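Thymidylate kinase (Ehrlichia chaffeensis, PDB 3LD9) probably catalyses the ATP-dependent phosphorylation of dTMP to dTDP, a step shared by the de novo and salvage routes to dTTP. Local coordinates at residues A[32-37]-A[112-117]; A[44-47]-A[53-56]; A[71-76]-A[85-90]; A[94-99]-A[142-147]; A[118-123]-A[129-134]. All coordinates share one frame; numbering follows the deposited sequence.

Contact 1: A[32-37]-A[112-117]. With SO4 (sulfate ion), chain E.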
# COMPACT_ATOMS: atom_id res chain seq x y z
N SER A 32 -15.13 21.85 -13.68
CA SER A 32 -15.62 22.88 -12.78
C SER A 32 -14.52 23.64 -12.02
O SER A 32 -14.80 24.64 -11.40
CB SER A 32 -16.50 22.19 -11.75
OG SER A 32 -16.86 23.02 -10.68
N GLY A 33 -13.30 23.11 -12.02
CA GLY A 33 -12.21 23.72 -11.26
C GLY A 33 -12.00 23.19 -9.85
O GLY A 33 -11.24 23.79 -9.08
N LYS A 34 -12.62 22.06 -9.49
CA LYS A 34 -12.44 21.46 -8.16
C LYS A 34 -10.97 21.25 -7.79
O LYS A 34 -10.57 21.48 -6.65
CB LYS A 34 -13.05 20.05 -8.07
CG LYS A 34 -14.53 19.92 -8.24
CD LYS A 34 -14.93 18.44 -8.14
CE LYS A 34 -14.33 17.57 -9.29
NZ LYS A 34 -12.79 17.30 -9.19
N THR A 35 -10.23 20.68 -8.73
CA THR A 35 -8.84 20.31 -8.50
C THR A 35 -7.98 21.53 -8.25
O THR A 35 -7.20 21.55 -7.29
CB THR A 35 -8.28 19.47 -9.67
OG1 THR A 35 -8.96 18.21 -9.66
CG2 THR A 35 -6.75 19.24 -9.54
N THR A 36 -8.16 22.55 -9.10
CA THR A 36 -7.43 23.83 -8.98
C THR A 36 -7.74 24.49 -7.64
O THR A 36 -6.82 24.87 -6.92
CB THR A 36 -7.74 24.80 -10.14
OG1 THR A 36 -7.25 24.23 -11.35
CG2 THR A 36 -7.11 26.20 -9.94
N GLN A 37 -9.03 24.59 -7.31
CA GLN A 37 -9.46 25.22 -6.08
C GLN A 37 -8.93 24.46 -4.88
O GLN A 37 -8.54 25.08 -3.88
CB GLN A 37 -10.98 25.34 -6.02
CG GLN A 37 -11.54 26.35 -7.05
CD GLN A 37 -10.98 27.77 -6.88
OE1 GLN A 37 -10.69 28.20 -5.77
NE2 GLN A 37 -10.83 28.48 -7.98
N CYS A 112 -9.90 17.11 0.52
CA CYS A 112 -10.10 16.06 -0.44
C CYS A 112 -10.82 16.53 -1.68
O CYS A 112 -11.95 17.02 -1.59
CB CYS A 112 -10.90 14.88 0.17
SG CYS A 112 -10.83 13.42 -0.90
N ASP A 113 -10.17 16.36 -2.82
CA ASP A 113 -10.70 16.66 -4.15
C ASP A 113 -11.54 15.47 -4.64
O ASP A 113 -10.99 14.44 -5.02
CB ASP A 113 -9.50 16.97 -5.09
CG ASP A 113 -9.88 17.10 -6.57
OD1 ASP A 113 -11.08 17.19 -6.94
OD2 ASP A 113 -8.91 17.14 -7.39
N ARG A 114 -12.87 15.65 -4.60
CA ARG A 114 -13.90 14.61 -4.83
C ARG A 114 -14.07 13.66 -3.64
O ARG A 114 -13.11 13.16 -3.10
CB ARG A 114 -13.69 13.76 -6.14
CG ARG A 114 -13.59 14.52 -7.49
CD ARG A 114 -13.88 13.52 -8.72
NE ARG A 114 -14.17 14.17 -10.03
CZ ARG A 114 -15.38 14.67 -10.43
NH1 ARG A 114 -16.46 14.66 -9.62
NH2 ARG A 114 -15.51 15.25 -11.64
N PHE A 115 -15.31 13.41 -3.24
CA PHE A 115 -15.61 12.56 -2.09
C PHE A 115 -17.04 12.06 -2.22
O PHE A 115 -17.50 11.83 -3.33
CB PHE A 115 -15.39 13.34 -0.80
CG PHE A 115 -15.19 12.47 0.41
CD1 PHE A 115 -14.24 11.47 0.42
CD2 PHE A 115 -15.94 12.68 1.56
CE1 PHE A 115 -14.06 10.67 1.52
CE2 PHE A 115 -15.74 11.89 2.69
CZ PHE A 115 -14.79 10.87 2.65
N ILE A 116 -17.75 11.90 -1.10
CA ILE A 116 -19.04 11.25 -1.07
C ILE A 116 -20.11 11.91 -1.94
O ILE A 116 -21.00 11.22 -2.40
CB ILE A 116 -19.61 11.15 0.38
CG1 ILE A 116 -19.91 12.56 0.96
CG2 ILE A 116 -18.70 10.30 1.27
CD1 ILE A 116 -20.33 12.54 2.42
N ASP A 117 -20.04 13.22 -2.15
CA ASP A 117 -21.11 13.86 -2.93
C ASP A 117 -20.96 13.60 -4.45
O ASP A 117 -21.96 13.49 -5.15
CB ASP A 117 -21.20 15.37 -2.62
CG ASP A 117 -21.39 15.63 -1.14
OD1 ASP A 117 -22.32 15.04 -0.54
OD2 ASP A 117 -20.59 16.40 -0.58
S SO4 E . -12.29 19.64 -12.15
O1 SO4 E . -11.99 20.78 -13.00
O2 SO4 E . -13.50 19.91 -11.38
O3 SO4 E . -12.51 18.46 -12.98
O4 SO4 E . -11.23 19.36 -11.19

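Contact 2: A[44-47]-A[53-56]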
# COMPACT_ATOMS: atom_id res chain seq x y z
N TYR A 44 -2.93 28.09 0.43
CA TYR A 44 -3.40 29.13 1.34
C TYR A 44 -3.33 28.69 2.84
O TYR A 44 -2.81 29.43 3.69
CB TYR A 44 -4.82 29.58 0.96
CG TYR A 44 -5.35 30.65 1.88
CD1 TYR A 44 -4.82 31.93 1.85
CD2 TYR A 44 -6.33 30.36 2.80
CE1 TYR A 44 -5.27 32.89 2.72
CE2 TYR A 44 -6.78 31.31 3.67
CZ TYR A 44 -6.26 32.58 3.62
OH TYR A 44 -6.74 33.53 4.49
N LEU A 45 -3.84 27.50 3.13
CA LEU A 45 -3.84 26.99 4.49
C LEU A 45 -2.46 26.49 4.96
O LEU A 45 -2.15 26.58 6.16
CB LEU A 45 -4.92 25.91 4.65
CG LEU A 45 -6.36 26.42 4.47
CD1 LEU A 45 -7.39 25.28 4.63
CD2 LEU A 45 -6.70 27.57 5.43
N SER A 46 -1.63 26.02 4.04
CA SER A 46 -0.25 25.62 4.39
C SER A 46 0.62 26.76 4.88
O SER A 46 1.42 26.60 5.83
CB SER A 46 0.47 24.96 3.20
OG SER A 46 -0.20 23.76 2.90
N GLU A 47 0.45 27.90 4.22
CA GLU A 47 1.17 29.11 4.60
C GLU A 47 0.84 29.56 6.01
O GLU A 47 1.72 30.02 6.74
CB GLU A 47 0.86 30.25 3.63
CG GLU A 47 1.59 30.14 2.29
CD GLU A 47 3.11 30.08 2.45
OE1 GLU A 47 3.67 30.93 3.20
OE2 GLU A 47 3.71 29.17 1.82
N ASN A 53 0.76 20.25 8.47
CA ASN A 53 -0.53 20.21 9.07
C ASN A 53 -1.68 20.29 8.07
O ASN A 53 -2.84 20.42 8.47
CB ASN A 53 -0.59 21.32 10.13
CG ASN A 53 0.44 21.09 11.23
OD1 ASN A 53 0.53 19.99 11.76
ND2 ASN A 53 1.27 22.11 11.52
N VAL A 54 -1.35 20.18 6.78
CA VAL A 54 -2.34 20.22 5.70
C VAL A 54 -2.07 19.05 4.77
O VAL A 54 -0.96 18.89 4.24
CB VAL A 54 -2.30 21.55 4.91
CG1 VAL A 54 -3.36 21.61 3.80
CG2 VAL A 54 -2.47 22.73 5.86
N VAL A 55 -3.08 18.20 4.63
CA VAL A 55 -2.99 17.00 3.84
C VAL A 55 -3.90 17.18 2.64
O VAL A 55 -5.11 17.33 2.78
CB VAL A 55 -3.47 15.77 4.67
CG1 VAL A 55 -3.50 14.50 3.80
CG2 VAL A 55 -2.57 15.57 5.92
N LEU A 56 -3.33 17.23 1.44
CA LEU A 56 -4.12 17.35 0.21
C LEU A 56 -4.22 15.97 -0.39
O LEU A 56 -3.21 15.32 -0.58
CB LEU A 56 -3.44 18.29 -0.80
CG LEU A 56 -4.17 18.48 -2.15
CD1 LEU A 56 -5.56 19.06 -1.92
CD2 LEU A 56 -3.37 19.38 -3.10

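Contact 3: A[71-76]-A[85-90]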
# COMPACT_ATOMS: atom_id res chain seq x y z
N ASN A 71 -6.15 3.69 -12.34
CA ASN A 71 -5.59 3.63 -13.69
C ASN A 71 -6.19 2.48 -14.47
O ASN A 71 -6.47 2.64 -15.66
CB ASN A 71 -4.07 3.49 -13.68
CG ASN A 71 -3.37 4.68 -13.03
OD1 ASN A 71 -3.93 5.75 -12.89
ND2 ASN A 71 -2.14 4.47 -12.58
N LEU A 72 -6.37 1.33 -13.83
CA LEU A 72 -7.12 0.23 -14.42
C LEU A 72 -8.53 0.63 -14.82
O LEU A 72 -8.98 0.30 -15.93
CB LEU A 72 -7.27 -0.94 -13.45
CG LEU A 72 -6.05 -1.81 -13.30
CD1 LEU A 72 -6.35 -2.92 -12.31
CD2 LEU A 72 -5.62 -2.36 -14.70
N LEU A 73 -9.23 1.29 -13.91
CA LEU A 73 -10.64 1.59 -14.16
C LEU A 73 -10.71 2.56 -15.33
O LEU A 73 -11.60 2.45 -16.15
CB LEU A 73 -11.35 2.18 -12.94
CG LEU A 73 -11.50 1.22 -11.75
CD1 LEU A 73 -12.04 1.98 -10.53
CD2 LEU A 73 -12.40 0.02 -12.09
N PHE A 74 -9.71 3.44 -15.43
CA PHE A 74 -9.67 4.44 -16.47
C PHE A 74 -9.51 3.81 -17.87
O PHE A 74 -9.82 4.45 -18.82
CB PHE A 74 -8.59 5.50 -16.18
CG PHE A 74 -8.66 6.69 -17.10
CD1 PHE A 74 -9.83 7.48 -17.15
CD2 PHE A 74 -7.59 7.01 -17.95
CE1 PHE A 74 -9.92 8.58 -18.04
CE2 PHE A 74 -7.67 8.12 -18.84
CZ PHE A 74 -8.85 8.91 -18.87
N LYS A 75 -9.11 2.54 -17.97
CA LYS A 75 -9.04 1.84 -19.25
C LYS A 75 -10.13 0.79 -19.36
O LYS A 75 -10.08 -0.05 -20.27
CB LYS A 75 -7.69 1.12 -19.38
CG LYS A 75 -6.47 2.02 -19.43
CD LYS A 75 -5.94 2.15 -20.85
CE LYS A 75 -4.67 3.01 -20.88
NZ LYS A 75 -4.98 4.45 -20.70
N ALA A 76 -11.06 0.74 -18.40
CA ALA A 76 -12.07 -0.31 -18.43
C ALA A 76 -13.16 0.07 -19.44
O ALA A 76 -13.71 1.15 -19.40
CB ALA A 76 -12.64 -0.54 -17.06
N LEU A 85 -19.52 1.79 -8.90
CA LEU A 85 -19.85 2.33 -7.59
C LEU A 85 -19.12 1.56 -6.48
O LEU A 85 -18.50 2.15 -5.60
CB LEU A 85 -21.36 2.28 -7.37
CG LEU A 85 -21.86 2.45 -5.94
CD1 LEU A 85 -21.51 3.83 -5.43
CD2 LEU A 85 -23.36 2.24 -5.92
N LEU A 86 -19.18 0.24 -6.52
CA LEU A 86 -18.61 -0.55 -5.45
C LEU A 86 -17.09 -0.44 -5.45
O LEU A 86 -16.47 -0.42 -4.37
CB LEU A 86 -19.08 -2.01 -5.52
CG LEU A 86 -20.59 -2.12 -5.15
CD1 LEU A 86 -21.22 -3.34 -5.81
CD2 LEU A 86 -20.86 -2.10 -3.64
N PHE A 87 -16.46 -0.32 -6.62
CA PHE A 87 -15.01 -0.12 -6.61
C PHE A 87 -14.70 1.20 -5.91
O PHE A 87 -13.80 1.25 -5.07
CB PHE A 87 -14.37 -0.11 -8.00
CG PHE A 87 -14.10 -1.47 -8.55
CD1 PHE A 87 -13.14 -2.28 -7.99
CD2 PHE A 87 -14.77 -1.92 -9.68
CE1 PHE A 87 -12.87 -3.56 -8.52
CE2 PHE A 87 -14.55 -3.16 -10.20
CZ PHE A 87 -13.60 -3.99 -9.62
N PHE A 88 -15.47 2.24 -6.21
CA PHE A 88 -15.23 3.56 -5.59
C PHE A 88 -15.47 3.54 -4.08
O PHE A 88 -14.82 4.27 -3.35
CB PHE A 88 -16.10 4.68 -6.18
CG PHE A 88 -15.80 5.02 -7.62
CD1 PHE A 88 -14.59 4.74 -8.21
CD2 PHE A 88 -16.79 5.68 -8.37
CE1 PHE A 88 -14.36 5.07 -9.54
CE2 PHE A 88 -16.57 6.05 -9.69
CZ PHE A 88 -15.34 5.73 -10.28
N ILE A 89 -16.42 2.74 -3.63
CA ILE A 89 -16.74 2.64 -2.20
C ILE A 89 -15.61 1.86 -1.49
O ILE A 89 -15.13 2.27 -0.44
CB ILE A 89 -18.15 2.05 -2.00
CG1 ILE A 89 -19.21 3.01 -2.54
CG2 ILE A 89 -18.40 1.76 -0.54
CD1 ILE A 89 -19.41 4.31 -1.69
N ALA A 90 -15.13 0.78 -2.10
CA ALA A 90 -13.95 0.07 -1.57
C ALA A 90 -12.70 0.97 -1.44
O ALA A 90 -12.01 0.95 -0.45
CB ALA A 90 -13.64 -1.15 -2.44

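Contact 4: A[94-99]-A[142-147]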
# COMPACT_ATOMS: atom_id res chain seq x y z
N GLU A 94 -10.53 2.32 1.94
CA GLU A 94 -9.07 2.32 2.06
C GLU A 94 -8.51 3.71 2.37
O GLU A 94 -7.66 3.89 3.27
CB GLU A 94 -8.43 1.81 0.76
CG GLU A 94 -8.20 0.30 0.66
CD GLU A 94 -7.39 -0.29 1.80
OE1 GLU A 94 -8.01 -0.86 2.74
OE2 GLU A 94 -6.13 -0.20 1.76
N HIS A 95 -8.98 4.69 1.61
CA HIS A 95 -8.52 6.06 1.72
C HIS A 95 -8.88 6.65 3.07
O HIS A 95 -8.09 7.34 3.70
CB HIS A 95 -9.15 6.85 0.60
CG HIS A 95 -8.64 8.25 0.47
ND1 HIS A 95 -9.43 9.26 -0.03
CD2 HIS A 95 -7.44 8.80 0.72
CE1 HIS A 95 -8.72 10.37 -0.10
NE2 HIS A 95 -7.50 10.12 0.35
N PHE A 96 -10.11 6.39 3.50
CA PHE A 96 -10.54 6.92 4.77
C PHE A 96 -9.73 6.36 5.92
O PHE A 96 -9.30 7.13 6.79
CB PHE A 96 -12.01 6.63 5.02
CG PHE A 96 -12.50 7.25 6.27
CD1 PHE A 96 -12.70 8.61 6.34
CD2 PHE A 96 -12.74 6.49 7.38
CE1 PHE A 96 -13.14 9.21 7.50
CE2 PHE A 96 -13.17 7.08 8.56
CZ PHE A 96 -13.38 8.46 8.61
N VAL A 97 -9.53 5.05 5.93
CA VAL A 97 -8.85 4.40 7.05
C VAL A 97 -7.33 4.71 7.05
O VAL A 97 -6.75 4.93 8.10
CB VAL A 97 -9.11 2.86 7.07
CG1 VAL A 97 -8.26 2.20 8.17
CG2 VAL A 97 -10.59 2.57 7.36
N LYS A 98 -6.71 4.77 5.87
CA LYS A 98 -5.27 4.96 5.82
C LYS A 98 -4.84 6.42 5.88
O LYS A 98 -3.85 6.71 6.52
CB LYS A 98 -4.68 4.19 4.61
CG LYS A 98 -4.79 2.63 4.88
CD LYS A 98 -4.32 1.75 3.74
CE LYS A 98 -4.18 0.26 4.16
NZ LYS A 98 -5.47 -0.50 4.24
N ILE A 99 -5.60 7.33 5.27
CA ILE A 99 -5.15 8.70 5.09
C ILE A 99 -6.04 9.66 5.82
O ILE A 99 -5.58 10.39 6.69
CB ILE A 99 -5.13 9.10 3.60
CG1 ILE A 99 -4.28 8.12 2.79
CG2 ILE A 99 -4.64 10.53 3.45
CD1 ILE A 99 -2.80 7.99 3.25
N ILE A 142 -17.26 5.33 6.09
CA ILE A 142 -16.65 6.45 6.80
C ILE A 142 -17.41 6.74 8.09
O ILE A 142 -18.59 6.51 8.15
CB ILE A 142 -16.60 7.74 5.91
CG1 ILE A 142 -17.97 8.39 5.76
CG2 ILE A 142 -16.04 7.41 4.52
CD1 ILE A 142 -17.93 9.73 5.00
N ASP A 143 -16.73 7.27 9.10
CA ASP A 143 -17.38 7.65 10.36
C ASP A 143 -17.11 9.12 10.78
O ASP A 143 -17.42 9.53 11.89
CB ASP A 143 -17.01 6.66 11.47
CG ASP A 143 -15.51 6.55 11.73
OD1 ASP A 143 -14.74 7.50 11.45
OD2 ASP A 143 -15.10 5.49 12.24
N VAL A 144 -16.55 9.91 9.86
CA VAL A 144 -16.40 11.33 10.03
C VAL A 144 -16.77 11.96 8.67
O VAL A 144 -16.18 11.61 7.65
CB VAL A 144 -14.95 11.71 10.38
CG1 VAL A 144 -14.81 13.22 10.53
CG2 VAL A 144 -14.50 11.03 11.68
N TYR A 145 -17.77 12.84 8.66
CA TYR A 145 -18.18 13.53 7.45
C TYR A 145 -17.43 14.86 7.29
O TYR A 145 -16.88 15.39 8.25
CB TYR A 145 -19.71 13.74 7.42
CG TYR A 145 -20.48 12.46 7.12
CD1 TYR A 145 -21.06 12.24 5.89
CD2 TYR A 145 -20.60 11.45 8.09
CE1 TYR A 145 -21.76 11.07 5.62
CE2 TYR A 145 -21.30 10.26 7.81
CZ TYR A 145 -21.87 10.08 6.58
OH TYR A 145 -22.56 8.91 6.29
N PRO A 146 -17.36 15.40 6.06
CA PRO A 146 -16.71 16.70 5.92
C PRO A 146 -17.35 17.79 6.78
O PRO A 146 -18.56 17.87 6.89
CB PRO A 146 -16.90 17.03 4.44
CG PRO A 146 -17.15 15.74 3.78
CD PRO A 146 -17.93 14.94 4.78
N ASP A 147 -16.51 18.64 7.36
CA ASP A 147 -16.96 19.82 8.08
C ASP A 147 -17.48 20.88 7.12
O ASP A 147 -18.39 21.62 7.44
CB ASP A 147 -15.80 20.39 8.90
CG ASP A 147 -15.32 19.44 9.96
OD1 ASP A 147 -16.16 19.12 10.84
OD2 ASP A 147 -14.12 19.01 9.93

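Contact 5: A[118-123]-A[129-134]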
# COMPACT_ATOMS: atom_id res chain seq x y z
N SER A 118 -19.73 13.49 -4.94
CA SER A 118 -19.55 13.08 -6.34
C SER A 118 -20.27 11.75 -6.62
O SER A 118 -20.85 11.57 -7.68
CB SER A 118 -18.06 12.97 -6.70
OG SER A 118 -17.54 14.32 -6.90
N THR A 119 -20.21 10.84 -5.66
CA THR A 119 -20.79 9.51 -5.86
C THR A 119 -22.29 9.55 -5.98
O THR A 119 -22.85 8.88 -6.83
CB THR A 119 -20.39 8.54 -4.73
OG1 THR A 119 -18.99 8.67 -4.50
CG2 THR A 119 -20.69 7.13 -5.14
N ILE A 120 -22.95 10.36 -5.16
CA ILE A 120 -24.41 10.57 -5.31
C ILE A 120 -24.75 11.23 -6.65
O ILE A 120 -25.67 10.80 -7.36
CB ILE A 120 -24.96 11.47 -4.15
CG1 ILE A 120 -25.05 10.66 -2.85
CG2 ILE A 120 -26.31 12.05 -4.52
CD1 ILE A 120 -26.30 9.74 -2.80
N ALA A 121 -24.00 12.27 -7.00
CA ALA A 121 -24.28 12.98 -8.24
C ALA A 121 -24.03 12.12 -9.48
O ALA A 121 -24.85 12.08 -10.38
CB ALA A 121 -23.48 14.32 -8.30
N TYR A 122 -22.89 11.43 -9.53
CA TYR A 122 -22.56 10.64 -10.71
C TYR A 122 -23.24 9.27 -10.70
O TYR A 122 -23.93 8.93 -11.67
CB TYR A 122 -21.06 10.51 -10.88
CG TYR A 122 -20.44 11.74 -11.49
CD1 TYR A 122 -20.01 12.82 -10.71
CD2 TYR A 122 -20.34 11.85 -12.87
CE1 TYR A 122 -19.45 13.95 -11.29
CE2 TYR A 122 -19.80 12.97 -13.46
CZ TYR A 122 -19.35 14.01 -12.68
OH TYR A 122 -18.85 15.12 -13.33
N GLN A 123 -23.04 8.48 -9.64
CA GLN A 123 -23.58 7.11 -9.64
C GLN A 123 -25.10 7.09 -9.44
O GLN A 123 -25.79 6.20 -9.96
CB GLN A 123 -22.90 6.23 -8.57
CG GLN A 123 -21.52 5.64 -8.99
CD GLN A 123 -20.58 6.70 -9.53
OE1 GLN A 123 -20.09 7.50 -8.76
NE2 GLN A 123 -20.35 6.71 -10.84
N ILE A 129 -28.57 4.91 -9.99
CA ILE A 129 -28.50 4.00 -8.85
C ILE A 129 -29.16 4.66 -7.64
O ILE A 129 -29.03 5.86 -7.40
CB ILE A 129 -27.06 3.58 -8.51
CG1 ILE A 129 -26.49 2.79 -9.70
CG2 ILE A 129 -27.06 2.71 -7.25
CD1 ILE A 129 -25.04 2.55 -9.66
N ASP A 130 -29.87 3.84 -6.89
CA ASP A 130 -30.57 4.28 -5.70
C ASP A 130 -29.70 5.11 -4.75
O ASP A 130 -28.77 4.61 -4.13
CB ASP A 130 -31.07 3.03 -4.97
CG ASP A 130 -32.22 3.33 -4.08
OD1 ASP A 130 -32.03 4.05 -3.07
OD2 ASP A 130 -33.32 2.87 -4.42
N CYS A 131 -30.05 6.39 -4.61
CA CYS A 131 -29.35 7.29 -3.70
C CYS A 131 -29.32 6.80 -2.25
O CYS A 131 -28.32 7.02 -1.57
CB CYS A 131 -29.93 8.71 -3.79
SG CYS A 131 -29.45 9.47 -5.33
N SER A 132 -30.38 6.13 -1.79
CA SER A 132 -30.40 5.66 -0.42
C SER A 132 -29.37 4.57 -0.22
O SER A 132 -28.71 4.55 0.81
CB SER A 132 -31.80 5.21 0.00
OG SER A 132 -32.14 3.99 -0.62
N LEU A 133 -29.19 3.70 -1.22
CA LEU A 133 -28.11 2.70 -1.17
C LEU A 133 -26.73 3.34 -1.09
O LEU A 133 -25.85 2.87 -0.33
CB LEU A 133 -28.19 1.78 -2.39
CG LEU A 133 -26.98 0.91 -2.76
CD1 LEU A 133 -26.67 -0.12 -1.66
CD2 LEU A 133 -27.23 0.23 -4.10
N ILE A 134 -26.53 4.39 -1.88
CA ILE A 134 -25.25 5.10 -1.94
C ILE A 134 -24.99 5.81 -0.61
O ILE A 134 -23.87 5.78 -0.11
CB ILE A 134 -25.21 6.10 -3.13
CG1 ILE A 134 -25.30 5.34 -4.45
CG2 ILE A 134 -23.96 6.98 -3.08
CD1 ILE A 134 -25.35 6.20 -5.69

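Contact 1: A[32-37]-A[112-117]
Asp113, at the end of strand 109-113, holds two residues of the phosphate-binding loop with one carboxylate. Its OD1 takes the ammonium group of Lys34 on the syn lone pair, a salt bridge with NZ to OD1 at 2.8 Å. OD2 accepts from Thr35 OG1 at 2.5 Å, also on the syn side, 19° out of the carboxylate plane. Both carboxylate oxygens are thus engaged, fixing the group's rotation against the start of helix 34-49. Lys34 reaches back because its chain bends at chi3 and chi4 (-64° and 72°), which brings CE over the centre of the Arg114 guanidinium, 3.3 Å from CZ. Lys34 and Asp113 are buried and form the compact part. Thr35 lies at the exposed margin although Asp113 holds its hydroxyl, and Arg114 is only partly covered, its NH1 bonded to Ser118 OG. A sulfate ion, probably from the crystallisation liquor, is tightly gripped over the N-terminal end of helix 34-49 by backbone amides: Gly33 N to O1 at 2.8 Å, Lys34 N to O2 at 3.0 Å and Thr35 N to O4 at 3.0 Å, with Gly31 N adding another bond. Lys34 NZ also reaches O4, at 3.3 Å. Amides and lysine wrapped round a tetrahedral anion at a strand-loop-helix turn mark the Walker A P-loop, here the predicted ATP site, and the sulfate probably mimics a nucleotide phosphate.

Contact 2: A[44-47]-A[53-56]
Ser46 and Leu45 of helix 34-49 meet the segment 53-56 at a single side chain, Val54. Just before it, Asn53 ties the incoming loop back to the helix end through ND2 to Tyr49 O, and its backbone pairs with Ile109 of the adjoining strand. Val54 then points at the helix. With CG1 anti to the backbone N (chi1 -179°), the valine straddles Ser46 OG, which lies 3.7 Å from Val54 CB and 3.9 Å from both Val54 CG1 and Val54 CG2. The second of these methyls also reaches the helix backbone: Val54 CG2 is 3.9 Å from Leu45 C and 4.2 Å from Leu45 CB. The serine hydroxyl, though it faces a valine, is bonded to Ala42 O one turn back. Here the helix of a beta-alpha-beta crossover packs on the strand that follows it: strand 22-27 leads through the P-loop into helix 34-49, and the chain returns as the parallel strand 54-58, with strand 109-113 lying between the two in the sheet. Val55, next in line, faces away from the helix, onto Ile99 and Ser103 of helix 81-105 and onto Phe74 of the second subunit. Leu56 again lies on the helix side, packing farther up against Ser38, His39 and Ala42.

Contact 3: A[71-76]-A[85-90]
Leu73 lays its CD2 methyl over one face of the Phe87 ring, with Phe87 CD2 the nearest ring atom at 3.9 Å. Its other methyl, CD1, is set between the two phenylalanines, 4.0 Å from Phe87 CB and 4.0 Å from Phe88 CE1. The leucine is the one side chain of 71-76 that bridges the gap, and it does so in an extended form, CG anti to the carbonyl carbon (chi1 -66°) and CD1 anti to CA (chi2 172°), so that its fork opens onto both rings. Phe87 starts out toward it from the facing helix. Phe88 leaves its backbone at an angle, and the far part of its ring swings round to meet CD1. All of this is apolar van der Waals contact, across a spacing of 8.9 Å between Leu73 CA and Phe87 CA. Just beyond, Ala76 N bonds to Leu73 O at 2.9 Å as the chain turns toward helix 81-105. Leu73 also touches Leu79 in that connection, and Phe88 reaches Gln123 of helix 116-126 and Pro60. Another copy of helix 81-105, in the third subunit, packs on Phe87 through its Ala90, placing this helix pair beside a subunit interface.

Contact 4: A[94-99]-A[142-147]
Asp143 OD1 is approached by two kinds of group: the ammonium of Lys101, in a salt bridge, and the edge of the Phe96 ring. It lies in the ring plane, 3.3 Å from Phe96 CZ and 3.3 Å from Phe96 CE2, where the slightly positive ring hydrogens would favour an oxygen. The carboxylate plane stands 79° from that of the ring. Asp143 has its CG between the backbone N and the carbonyl carbon (chi1 59°), the turn that swings the carboxylate in toward the phenylalanine. One face of the same ring receives Ile142 in a CH-pi contact: CB sits 4.0 Å from the Phe96 centroid and 8° off the normal, while CG2 lies 4.0 Å from Phe96 CG. The longer branch of Ile142 leads the other way, bringing CD1 over the centre of the Tyr145 ring. Val144 CB completes the grip at 4.0 Å from Phe96 CZ. The opposite flank of the helix carries a salt bridge, Lys98 NZ to Glu94 OE2 at 2.6 Å, beside the third subunit, whose Ser83 and Asp80 bond to Glu94. Phe96 thus joins helix 81-105 to the link between helix 131-141 and strand 148-153, where Ile142 also packs on Phe115 and on Ile116 of helix 116-126.

Contact 5: A[118-123]-A[129-134]
Ile120 and Ile134 slant across each other, each offering a different branch. Ile120 is bent at chi2 (-79°), which drives CD1 into the neighbouring helix: it lies 3.6 Å from Ile134 CG2 and 3.6 Å from Cys131 O. Cys131 CB flanks the same methyl at 3.9 Å. Ile134 points directly at helix 116-126 and spreads in two directions. Its CG2 also meets Thr119 CG2 at 3.9 Å, while the long branch, straight at chi2 (177°), sets CD1 3.8 Å from Gln123 CB. The hydroxyl of Thr119 is bonded to Arg92. The two segments belong to a helical hairpin, helices 116-126 and 131-141 joined by a short turn, and a backbone bond gathers them near that turn: Ile129 N donates to Gln123 O at 3.1 Å, 153° at the hydrogen, on a lone pair in the carbonyl plane. Ile129 rests its CB and side chain on this same carbonyl. On the side turned from helix 116-126, Asp130 N-caps the second helix, its OD1 accepting from Ser132 N at 2.9 Å through the anti lone pair and, weakly, from Leu133 N. Farther out, Leu85 of helix 81-105 packs on Thr119, Gln123 and Ile134, and Ile120 touches Ile186 of helix 173-189.

From the N terminus, the P-loop segment 32-37 opens contact 1, which closes only at 112-117. Within that long loop come two short ones in series: contact 2 folds helix 34-49 onto strand 54-58, and contact 3 pairs helix 64-74 with helix 81-105. Contact 4 starts farther along this last helix, before contact 1 has closed, and ends at 142-147, so the two cross; they touch where Phe115 and Ile116 pack on Ile142 and Tyr145. Contact 5, a hairpin of helices inside the span of contact 4, meets contact 3 through Leu85. Contacts 1 and 2 tie helix 34-49 to the parallel sheet, contact 1 at the predicted ATP site; contacts 3 and 5 join helices, and contact 4 joins helix to loop.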